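Local coordinates for protein uncharacterized HTH-type transcriptional regulator HI_0893 (Haemophilus influenzae, PDB 3QKX) that probably binds DNA as a transcriptional regulator of the TetR family, with a helix-turn-helix in its N-terminal part, at residues Gln87-Ile92 and Glu173-Val178; Cys125-Phe130 and Leu150-Thr155. One frame throughout, in Å; residues are numbered along the deposited sequence. Where two conformers were deposited one is given.

In the fold
Both interactions lie in the all-helical C-terminal domain of a TetR-family chain. Interaction 1 joins helix 81-98 to helix 172-184. Interaction 2 joins the start of helix 126-137 to the break between helices 145-151 and 154-165. Both segments of interaction 2 come between the two segments of interaction 1 in sequence. The centres of the two contacts lie about 13 Å apart, and their residues touch. Trp89 NE1 probably donates to Thr155 OG1 at 3.0 Å, Trp89 CA is 3.5 Å from Leu153 CD2, and Met88 CE packs on Phe130 CG at 3.6 Å. The two contacts therefore pack against each other. Residues of both also meet the second subunit, so this packing reaches the dimer interface.

Interaction 1. Residues Gln87-Ile92 and Glu173-Val178; sequences QMWKNI and EILESV. With SO4 (sulfate ion), chain D; SO4 (sulfate ion), chain F.
Trp89 of helix 81-98 and Val178 of helix 172-184 meet with their side chains crossing at about a right angle. The indole leaves its helix with CG anti to the backbone N (chi1 -160°), which carries the six-membered ring across to the other helix. There Trp89 CZ2 lies 3.8 Å from Val178 CG1. That methyl is itself anti to its own backbone N (chi1 176°). It comes to the ring obliquely. About one turn earlier on the same helix, Leu175 makes a looser approach, with its CG 4.4 Å from Trp89 CZ3. Val178 also packs on Ile147 of the second subunit.

The polar groups work beside this apolar patch. The buried indole N-H has a probable partner in Thr155, on a third helix. Glu176 pairs with Arg86 in a salt bridge. In one of its two modelled positions, Lys90 NZ makes a weak and doubtful bond to a sulfate ion. Ser177 OG donates to O3 of a second sulfate at 2.6 Å. Arg86 and Arg181 also take part in binding these sulfates, one arginine to each ion. Both ions probably come from the crystallisation liquor.

No hydrogen bond joins the two segments directly. They meet by van der Waals contact on one indole, so the chemistry of the contact is apolar, with the charged and polar groups kept to its margin.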
loop_
_atom_site.group_PDB
_atom_site.type_symbol
_atom_site.label_atom_id
_atom_site.label_comp_id
_atom_site.label_asym_id
_atom_site.label_seq_id
_atom_site.Cartn_x
_atom_site.Cartn_y
_atom_site.Cartn_z
ATOM N N GLN A 87 -18.565 -7.123 -7.434
ATOM C CA GLN A 87 -19.170 -5.827 -7.085
ATOM C C GLN A 87 -18.286 -5.061 -6.112
ATOM O O GLN A 87 -18.068 -3.876 -6.287
ATOM C CB GLN A 87 -20.537 -6.033 -6.453
ATOM C CG GLN A 87 -21.333 -4.738 -6.159
ATOM C CD GLN A 87 -21.688 -4.011 -7.426
ATOM O OE1 GLN A 87 -22.464 -4.504 -8.214
ATOM N NE2 GLN A 87 -21.065 -2.869 -7.657
HETATM N N MSE A 88 -17.808 -5.739 -5.073
HETATM C CA MSE A 88 -16.966 -5.091 -4.068
HETATM C C MSE A 88 -15.664 -4.599 -4.689
HETATM O O MSE A 88 -15.192 -3.525 -4.355
HETATM C CB MSE A 88 -16.669 -6.036 -2.887
HETATM C CG MSE A 88 -17.812 -6.161 -1.909
HETATM SE SE MSE A 88 -17.286 -7.146 -0.299
HETATM C CE MSE A 88 -17.054 -8.935 -1.057
ATOM N N TRP A 89 -15.084 -5.382 -5.591
ATOM C CA TRP A 89 -13.863 -4.963 -6.296
ATOM C C TRP A 89 -14.116 -3.672 -7.072
ATOM O O TRP A 89 -13.364 -2.720 -6.958
ATOM C CB TRP A 89 -13.392 -6.063 -7.257
ATOM C CG TRP A 89 -11.961 -5.932 -7.639
ATOM C CD1 TRP A 89 -10.920 -6.595 -7.094
ATOM C CD2 TRP A 89 -11.418 -5.088 -8.649
ATOM N NE1 TRP A 89 -9.747 -6.206 -7.679
ATOM C CE2 TRP A 89 -10.024 -5.267 -8.631
ATOM C CE3 TRP A 89 -11.971 -4.169 -9.558
ATOM C CZ2 TRP A 89 -9.187 -4.605 -9.483
ATOM C CZ3 TRP A 89 -11.134 -3.500 -10.385
ATOM C CH2 TRP A 89 -9.744 -3.725 -10.355
ATOM N N LYS A 90 -15.195 -3.658 -7.849
ATOM C CA LYS A 90 -15.553 -2.519 -8.689
ATOM C C LYS A 90 -15.903 -1.304 -7.849
ATOM O O LYS A 90 -15.557 -0.156 -8.199
ATOM C CB LYS A 90 -16.756 -2.864 -9.572
ATOM C CG LYS A 90 -16.493 -3.928 -10.624
ATOM C CD LYS A 90 -17.796 -4.530 -11.083
ATOM C CE LYS A 90 -18.338 -3.857 -12.351
ATOM N NZ LYS A 90 -19.646 -4.449 -12.780
ATOM N N ASN A 91 -16.600 -1.540 -6.738
ATOM C CA ASN A 91 -16.911 -0.454 -5.819
ATOM C C ASN A 91 -15.642 0.252 -5.375
ATOM O O ASN A 91 -15.584 1.466 -5.397
ATOM C CB ASN A 91 -17.619 -0.943 -4.568
ATOM C CG ASN A 91 -19.055 -1.417 -4.818
ATOM O OD1 ASN A 91 -19.684 -1.068 -5.803
ATOM N ND2 ASN A 91 -19.550 -2.254 -3.916
ATOM N N ILE A 92 -14.619 -0.516 -4.995
ATOM C CA ILE A 92 -13.371 0.074 -4.539
ATOM C C ILE A 92 -12.664 0.777 -5.677
ATOM O O ILE A 92 -12.172 1.884 -5.500
ATOM C CB ILE A 92 -12.412 -0.985 -3.946
ATOM C CG1 ILE A 92 -12.998 -1.595 -2.675
ATOM C CG2 ILE A 92 -11.068 -0.364 -3.614
ATOM C CD1 ILE A 92 -12.080 -2.701 -2.043
ATOM N N GLU A 173 -11.287 -5.698 -20.269
ATOM C CA GLU A 173 -10.886 -7.133 -20.201
ATOM C C GLU A 173 -9.771 -7.366 -19.173
ATOM O O GLU A 173 -9.772 -8.390 -18.473
ATOM C CB GLU A 173 -10.396 -7.675 -21.561
ATOM C CG GLU A 173 -11.409 -7.636 -22.720
ATOM C CD GLU A 173 -11.372 -6.348 -23.538
ATOM O OE1 GLU A 173 -10.290 -5.731 -23.662
ATOM O OE2 GLU A 173 -12.439 -5.960 -24.072
ATOM N N ILE A 174 -8.827 -6.420 -19.098
ATOM C CA ILE A 174 -7.765 -6.443 -18.085
ATOM C C ILE A 174 -8.349 -6.341 -16.667
ATOM O O ILE A 174 -7.986 -7.141 -15.796
ATOM C CB ILE A 174 -6.670 -5.340 -18.346
ATOM C CG1 ILE A 174 -5.863 -5.673 -19.611
ATOM C CG2 ILE A 174 -5.719 -5.226 -17.181
ATOM C CD1 ILE A 174 -5.024 -4.506 -20.178
ATOM N N LEU A 175 -9.280 -5.412 -16.439
ATOM C CA LEU A 175 -9.910 -5.292 -15.095
ATOM C C LEU A 175 -10.638 -6.566 -14.665
ATOM O O LEU A 175 -10.577 -6.947 -13.495
ATOM C CB LEU A 175 -10.889 -4.117 -15.009
ATOM C CG LEU A 175 -10.354 -2.732 -14.613
ATOM C CD1 LEU A 175 -8.988 -2.441 -15.174
ATOM C CD2 LEU A 175 -11.345 -1.654 -15.075
ATOM N N GLU A 176 -11.320 -7.218 -15.604
ATOM C CA GLU A 176 -12.017 -8.468 -15.309
ATOM C C GLU A 176 -11.029 -9.587 -15.054
ATOM O O GLU A 176 -11.236 -10.423 -14.159
ATOM C CB GLU A 176 -12.945 -8.872 -16.472
ATOM C CG GLU A 176 -14.086 -7.880 -16.792
ATOM C CD GLU A 176 -15.133 -7.754 -15.704
ATOM O OE1 GLU A 176 -15.151 -8.588 -14.778
ATOM O OE2 GLU A 176 -15.961 -6.816 -15.787
ATOM N N SER A 177 -9.956 -9.618 -15.840
ATOM C CA SER A 177 -8.870 -10.560 -15.583
ATOM C C SER A 177 -8.364 -10.431 -14.157
ATOM O O SER A 177 -8.310 -11.417 -13.459
ATOM C CB SER A 177 -7.727 -10.382 -16.575
ATOM O OG SER A 177 -7.947 -11.163 -17.740
ATOM N N VAL A 178 -8.090 -9.212 -13.701
ATOM C CA VAL A 178 -7.637 -9.001 -12.314
ATOM C C VAL A 178 -8.707 -9.372 -11.285
ATOM O O VAL A 178 -8.402 -9.977 -10.263
ATOM C CB VAL A 178 -7.187 -7.558 -12.056
ATOM C CG1 VAL A 178 -6.828 -7.394 -10.633
ATOM C CG2 VAL A 178 -6.007 -7.181 -12.945
HETATM S S SO4 D . -7.056 -14.574 -18.564
HETATM O O1 SO4 D . -7.511 -15.950 -18.295
HETATM O O2 SO4 D . -5.608 -14.541 -18.794
HETATM O O3 SO4 D . -7.463 -13.689 -17.471
HETATM O O4 SO4 D . -7.693 -14.096 -19.791
HETATM S S SO4 F . -22.163 -6.619 -15.291
HETATM O O1 SO4 F . -22.870 -6.416 -14.022
HETATM O O2 SO4 F . -21.688 -8.000 -15.412
HETATM O O3 SO4 F . -21.036 -5.683 -15.363
HETATM O O4 SO4 F . -23.057 -6.357 -16.414
#

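Interaction 2. Residues Cys125-Phe130 and Leu150-Thr155; sequences CRWDLF and LLSLKT. With EDO (1,2-ethanediol), chain C.
The break between helices 145-151 and 154-165, in the C-terminal part of this TetR-family protein, receives the ring of Trp127 from the first turn of helix 126-137. The indole has CG anti to its backbone N (chi1 178°) and points its six-membered ring at Ser152 and Leu153. Ser152 OG is 3.4 Å from Trp127 CH2, an oblique approach without a hydrogen bond. The hydroxyl has its polar partner in Leu148 O. The side chains of Leu153 and Trp127 run antiparallel alongside each other, with Leu153 CD1 3.9 Å from Trp127 CE3. On the five-membered ring, Trp127 NE1 is hydrogen-bonded to Glu145 O, so the tryptophan is held by a polar bond as well as by packing. A 1,2-ethanediol, probably from the crystallisation liquor, lies with C1 3.9 Å from Trp127 CD1. Its O2 makes a weak bond to Asp128 OD1 at 3.4 Å.

Cys125 is the N-cap of helix 126-137, where its SG takes a weak bond from Trp127 N at 3.6 Å. In the other segment, Thr155 N and Thr155 OG1 both donate to Ser152 O, the hydroxyl nearly in line with the C=O bond.

Phe149 meets the Trp127 ring edge-to-face. Helix 52-72 reaches Leu153 through Leu71, and helix 81-98 reaches Ser152 through Tyr85. Thr155 touches Val178 and Ser182 of helix 172-184, while Leu150 O is hydrogen-bonded to Asn158 of the second subunit.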
loop_
_atom_site.group_PDB
_atom_site.type_symbol
_atom_site.label_atom_id
_atom_site.label_comp_id
_atom_site.label_asym_id
_atom_site.label_seq_id
_atom_site.Cartn_x
_atom_site.Cartn_y
_atom_site.Cartn_z
ATOM N N CYS A 125 -18.434 -5.689 9.292
ATOM C CA CYS A 125 -17.846 -5.271 8.038
ATOM C C CYS A 125 -18.311 -6.213 6.931
ATOM O O CYS A 125 -18.307 -7.419 7.113
ATOM C CB CYS A 125 -16.320 -5.299 8.143
ATOM S SG CYS A 125 -15.472 -4.839 6.631
ATOM N N ARG A 126 -18.706 -5.660 5.789
ATOM C CA ARG A 126 -19.173 -6.462 4.652
ATOM C C ARG A 126 -18.161 -7.553 4.247
ATOM O O ARG A 126 -18.552 -8.676 3.950
ATOM C CB ARG A 126 -19.497 -5.548 3.450
ATOM C CG ARG A 126 -19.919 -6.247 2.143
ATOM C CD ARG A 126 -21.030 -7.270 2.342
ATOM N NE ARG A 126 -22.188 -6.727 3.068
ATOM C CZ ARG A 126 -23.144 -7.452 3.661
ATOM N NH1 ARG A 126 -23.094 -8.784 3.666
ATOM N NH2 ARG A 126 -24.173 -6.834 4.288
ATOM N N TRP A 127 -16.870 -7.228 4.273
ATOM C CA TRP A 127 -15.835 -8.201 3.938
ATOM C C TRP A 127 -15.869 -9.382 4.875
ATOM O O TRP A 127 -15.846 -10.539 4.421
ATOM C CB TRP A 127 -14.439 -7.589 3.997
ATOM C CG TRP A 127 -13.392 -8.602 3.704
ATOM C CD1 TRP A 127 -12.443 -9.087 4.565
ATOM C CD2 TRP A 127 -13.217 -9.313 2.475
ATOM N NE1 TRP A 127 -11.688 -10.054 3.936
ATOM C CE2 TRP A 127 -12.132 -10.189 2.646
ATOM C CE3 TRP A 127 -13.860 -9.279 1.245
ATOM C CZ2 TRP A 127 -11.696 -11.039 1.636
ATOM C CZ3 TRP A 127 -13.414 -10.126 0.233
ATOM C CH2 TRP A 127 -12.355 -10.989 0.440
ATOM N N ASP A 128 -15.887 -9.087 6.173
ATOM C CA ASP A 128 -15.910 -10.111 7.207
ATOM C C ASP A 128 -17.131 -10.995 7.031
ATOM O O ASP A 128 -17.011 -12.231 7.058
ATOM C CB ASP A 128 -15.900 -9.483 8.632
ATOM C CG ASP A 128 -14.491 -8.958 9.069
ATOM O OD1 ASP A 128 -13.484 -9.151 8.348
ATOM O OD2 ASP A 128 -14.402 -8.357 10.160
ATOM N N LEU A 129 -18.292 -10.358 6.840
ATOM C CA LEU A 129 -19.567 -11.064 6.672
ATOM C C LEU A 129 -19.552 -11.930 5.435
ATOM O O LEU A 129 -20.015 -13.076 5.465
ATOM C CB LEU A 129 -20.742 -10.085 6.557
ATOM C CG LEU A 129 -21.193 -9.273 7.784
ATOM C CD1 LEU A 129 -22.473 -8.489 7.452
ATOM C CD2 LEU A 129 -21.413 -10.143 9.004
ATOM N N PHE A 130 -19.043 -11.378 4.348
ATOM C CA PHE A 130 -18.964 -12.103 3.100
ATOM C C PHE A 130 -18.090 -13.348 3.252
ATOM O O PHE A 130 -18.464 -14.418 2.797
ATOM C CB PHE A 130 -18.417 -11.199 2.007
ATOM C CG PHE A 130 -17.975 -11.935 0.768
ATOM C CD1 PHE A 130 -18.898 -12.275 -0.206
ATOM C CD2 PHE A 130 -16.632 -12.274 0.573
ATOM C CE1 PHE A 130 -18.515 -12.946 -1.357
ATOM C CE2 PHE A 130 -16.226 -12.939 -0.599
ATOM C CZ PHE A 130 -17.178 -13.285 -1.561
ATOM N N LEU A 150 -5.988 -9.503 1.733
ATOM C CA LEU A 150 -4.695 -9.100 1.199
ATOM C C LEU A 150 -4.274 -9.924 -0.028
ATOM O O LEU A 150 -3.418 -9.476 -0.799
ATOM C CB LEU A 150 -3.612 -9.125 2.296
ATOM C CG LEU A 150 -3.792 -8.063 3.413
ATOM C CD1 LEU A 150 -2.811 -8.320 4.591
ATOM C CD2 LEU A 150 -3.696 -6.548 2.949
ATOM N N LEU A 151 -4.891 -11.100 -0.207
ATOM C CA LEU A 151 -4.742 -11.922 -1.418
ATOM C C LEU A 151 -5.721 -11.563 -2.540
ATOM O O LEU A 151 -5.537 -12.027 -3.660
ATOM C CB LEU A 151 -4.923 -13.420 -1.095
ATOM C CG LEU A 151 -3.860 -14.142 -0.278
ATOM C CD1 LEU A 151 -4.280 -15.586 -0.031
ATOM C CD2 LEU A 151 -2.494 -14.109 -0.949
ATOM N N SER A 152 -6.762 -10.779 -2.255
ATOM C CA SER A 152 -7.879 -10.629 -3.208
ATOM C C SER A 152 -8.305 -9.145 -3.427
ATOM O O SER A 152 -7.760 -8.459 -4.322
ATOM C CB SER A 152 -9.051 -11.494 -2.775
ATOM O OG SER A 152 -9.513 -11.131 -1.482
ATOM N N LEU A 153 -9.217 -8.631 -2.602
ATOM C CA LEU A 153 -9.702 -7.264 -2.797
ATOM C C LEU A 153 -8.587 -6.251 -2.767
ATOM O O LEU A 153 -8.693 -5.204 -3.396
ATOM C CB LEU A 153 -10.715 -6.855 -1.736
ATOM C CG LEU A 153 -12.171 -6.969 -2.083
ATOM C CD1 LEU A 153 -12.994 -6.249 -0.998
ATOM C CD2 LEU A 153 -12.414 -6.388 -3.445
ATOM N N LYS A 154 -7.521 -6.554 -2.030
ATOM C CA LYS A 154 -6.366 -5.671 -1.967
ATOM C C LYS A 154 -5.882 -5.252 -3.334
ATOM O O LYS A 154 -5.408 -4.149 -3.454
ATOM C CB LYS A 154 -5.237 -6.322 -1.191
ATOM C CG LYS A 154 -4.009 -5.464 -0.942
ATOM C CD LYS A 154 -4.316 -4.167 -0.246
ATOM C CE LYS A 154 -3.046 -3.473 0.220
ATOM N NZ LYS A 154 -3.314 -2.140 0.841
ATOM N N THR A 155 -6.006 -6.121 -4.351
ATOM C CA THR A 155 -5.577 -5.798 -5.723
ATOM C C THR A 155 -6.249 -4.525 -6.266
ATOM O O THR A 155 -5.606 -3.699 -6.906
ATOM C CB THR A 155 -5.853 -6.956 -6.702
ATOM O OG1 THR A 155 -7.225 -7.394 -6.575
ATOM C CG2 THR A 155 -4.888 -8.134 -6.454
HETATM C C1 EDO C . -10.065 -7.041 6.810
HETATM O O1 EDO C . -9.458 -6.001 6.032
HETATM C C2 EDO C . -9.688 -6.889 8.281
HETATM O O2 EDO C . -10.424 -7.841 9.062
#